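PDB 4K3F: probable TonB-dependent receptor from Pseudomonas aeruginosa, which probably binds methionine in the periplasm as the substrate-binding lipoprotein of a transport system. Local coordinates for residues S4-A9 with K50-N55. Numbering follows the deposited sequence.
Sequences SLTVAA and KRLDAN
The parallel pairing of strands 3-9 and 54-59, within the six-stranded mixed sheet of this periplasmic-binding-protein fold, is set up at its start by T6 and D53, the last loop residue before strand 54-59. The D53 carboxylate takes the backbone N-H of T6 just ahead of the first strand pair: T6 N donates to D53 OD2 at 2.9 Å (N-H...O angle 166°), meeting the oxygen on its anti side and 28° out of the carboxylate plane. In return D53 N donates to T6 OG1, also at 2.9 Å. A T6 chi1 of 53° swings OG1 across toward the loop to take this N-H, with CG2 turned away from the carbonyl carbon, and the two side chains cross at about a right angle. The same D53 N-H leans weakly on T6 O, which A54 N also approaches in a weak bond (3.1 Å); regular pairing then takes over with A8 N donating to A54 O (2.9 Å). Water 1 ties D53 OD2 to S4 OG; water 2 sits 2.6 Å from T6 OG1. V7 CG2 and A54 CB lie 4.3 Å apart on one face of the sheet; on the other A8 CB sits beside N55 CB and is touched by CD1 of L52 from the preceding loop (3.7 Å). Helix 210-218 covers the V7 and A54 face through L215 and M212, while helix 42-48 lies on the A8 and N55 face, where N55 ND2 is hydrogen-bonded to N44 OD1. Strand 30-36 pairs in parallel with 3-9, which lies between it and 54-59.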
loop_
_atom_site.group_PDB
_atom_site.type_symbol
_atom_site.label_atom_id
_atom_site.label_comp_id
_atom_site.label_asym_id
_atom_site.label_seq_id
_atom_site.Cartn_x
_atom_site.Cartn_y
_atom_site.Cartn_z
ATOM N N SER A 4 24.067 -9.357 8.350
ATOM C CA SER A 4 22.810 -8.927 8.959
ATOM C C SER A 4 22.046 -7.968 8.060
ATOM O O SER A 4 22.631 -7.027 7.522
ATOM C CB SER A 4 23.112 -8.190 10.262
ATOM O OG SER A 4 21.926 -7.751 10.892
ATOM N N LEU A 5 20.729 -8.124 7.986
ATOM C CA LEU A 5 19.888 -7.204 7.180
ATOM C C LEU A 5 18.580 -7.036 7.897
ATOM O O LEU A 5 17.811 -7.965 8.003
ATOM C CB LEU A 5 19.692 -7.721 5.748
ATOM C CG LEU A 5 18.882 -6.852 4.812
ATOM C CD1 LEU A 5 19.560 -5.510 4.628
ATOM C CD2 LEU A 5 18.748 -7.579 3.476
ATOM N N THR A 6 18.334 -5.850 8.444
ATOM C CA THR A 6 17.132 -5.648 9.236
ATOM C C THR A 6 16.099 -4.869 8.398
ATOM O O THR A 6 16.438 -3.876 7.788
ATOM C CB THR A 6 17.448 -4.880 10.540
ATOM O OG1 THR A 6 18.144 -3.676 10.224
ATOM C CG2 THR A 6 18.291 -5.744 11.469
ATOM N N VAL A 7 14.847 -5.337 8.384
ATOM C CA VAL A 7 13.790 -4.808 7.492
ATOM C C VAL A 7 12.490 -4.593 8.262
ATOM O O VAL A 7 11.958 -5.540 8.875
ATOM C CB VAL A 7 13.512 -5.752 6.301
ATOM C CG1 VAL A 7 12.553 -5.115 5.329
ATOM C CG2 VAL A 7 14.795 -6.064 5.565
ATOM N N ALA A 8 12.014 -3.346 8.267
ATOM C CA ALA A 8 10.692 -3.054 8.839
ATOM C C ALA A 8 9.605 -3.327 7.805
ATOM O O ALA A 8 9.742 -2.953 6.634
ATOM C CB ALA A 8 10.625 -1.594 9.222
ATOM N N ALA A 9 8.491 -3.904 8.237
ATOM C CA ALA A 9 7.415 -4.263 7.315
ATOM C C ALA A 9 6.063 -4.236 7.978
ATOM O O ALA A 9 5.977 -4.513 9.175
ATOM C CB ALA A 9 7.646 -5.650 6.781
ATOM N N LYS A 50 18.635 5.398 11.112
ATOM C CA LYS A 50 19.723 4.431 11.104
ATOM C C LYS A 50 19.519 3.360 12.214
ATOM O O LYS A 50 20.488 2.910 12.850
ATOM C CB LYS A 50 21.106 5.169 11.166
ATOM C CG LYS A 50 21.174 6.450 10.289
ATOM C CD LYS A 50 22.522 7.160 10.354
ATOM C CE LYS A 50 22.635 8.389 9.439
ATOM N NZ LYS A 50 22.256 8.093 8.007
ATOM N N ARG A 51 18.276 2.988 12.446
ATOM C CA ARG A 51 17.949 1.971 13.410
ATOM C C ARG A 51 17.791 0.638 12.720
ATOM O O ARG A 51 18.053 -0.418 13.321
ATOM C CB ARG A 51 16.697 2.316 14.196
ATOM C CG ARG A 51 16.867 3.603 14.979
ATOM C CD ARG A 51 15.650 4.031 15.779
ATOM N NE ARG A 51 15.820 5.412 16.270
ATOM C CZ ARG A 51 16.490 5.761 17.384
ATOM N NH1 ARG A 51 17.033 4.865 18.177
ATOM N NH2 ARG A 51 16.645 7.035 17.699
ATOM N N LEU A 52 17.256 0.671 11.493
ATOM C CA LEU A 52 17.036 -0.549 10.702
ATOM C C LEU A 52 17.589 -0.238 9.312
ATOM O O LEU A 52 17.683 0.942 8.926
ATOM C CB LEU A 52 15.548 -0.866 10.602
ATOM C CG LEU A 52 14.843 -1.102 11.921
ATOM C CD1 LEU A 52 13.353 -1.332 11.710
ATOM C CD2 LEU A 52 15.459 -2.285 12.616
ATOM N N ASP A 53 17.946 -1.277 8.568
ATOM C CA ASP A 53 18.595 -1.101 7.286
ATOM C C ASP A 53 17.640 -0.722 6.101
ATOM O O ASP A 53 18.030 0.010 5.203
ATOM C CB ASP A 53 19.290 -2.365 6.877
ATOM C CG ASP A 53 20.451 -2.780 7.810
ATOM O OD1 ASP A 53 21.245 -1.925 8.267
ATOM O OD2 ASP A 53 20.547 -3.991 8.061
ATOM N N ALA A 54 16.425 -1.202 6.140
ATOM C CA ALA A 54 15.482 -1.097 5.035
ATOM C C ALA A 54 14.052 -1.285 5.515
ATOM O O ALA A 54 13.798 -1.624 6.672
ATOM C CB ALA A 54 15.808 -2.172 4.006
ATOM N N ASN A 55 13.105 -1.005 4.642
ATOM C CA ASN A 55 11.712 -1.291 4.922
ATOM C C ASN A 55 10.971 -1.768 3.672
ATOM O O ASN A 55 11.421 -1.587 2.531
ATOM C CB ASN A 55 10.988 -0.124 5.644
ATOM C CG ASN A 55 10.867 1.136 4.797
ATOM O OD1 ASN A 55 10.371 1.111 3.664
ATOM N ND2 ASN A 55 11.260 2.238 5.354
HETATM O O HOH W 1 21.863 -4.915 10.168
HETATM O O HOH W 2 19.955 -2.793 11.888
#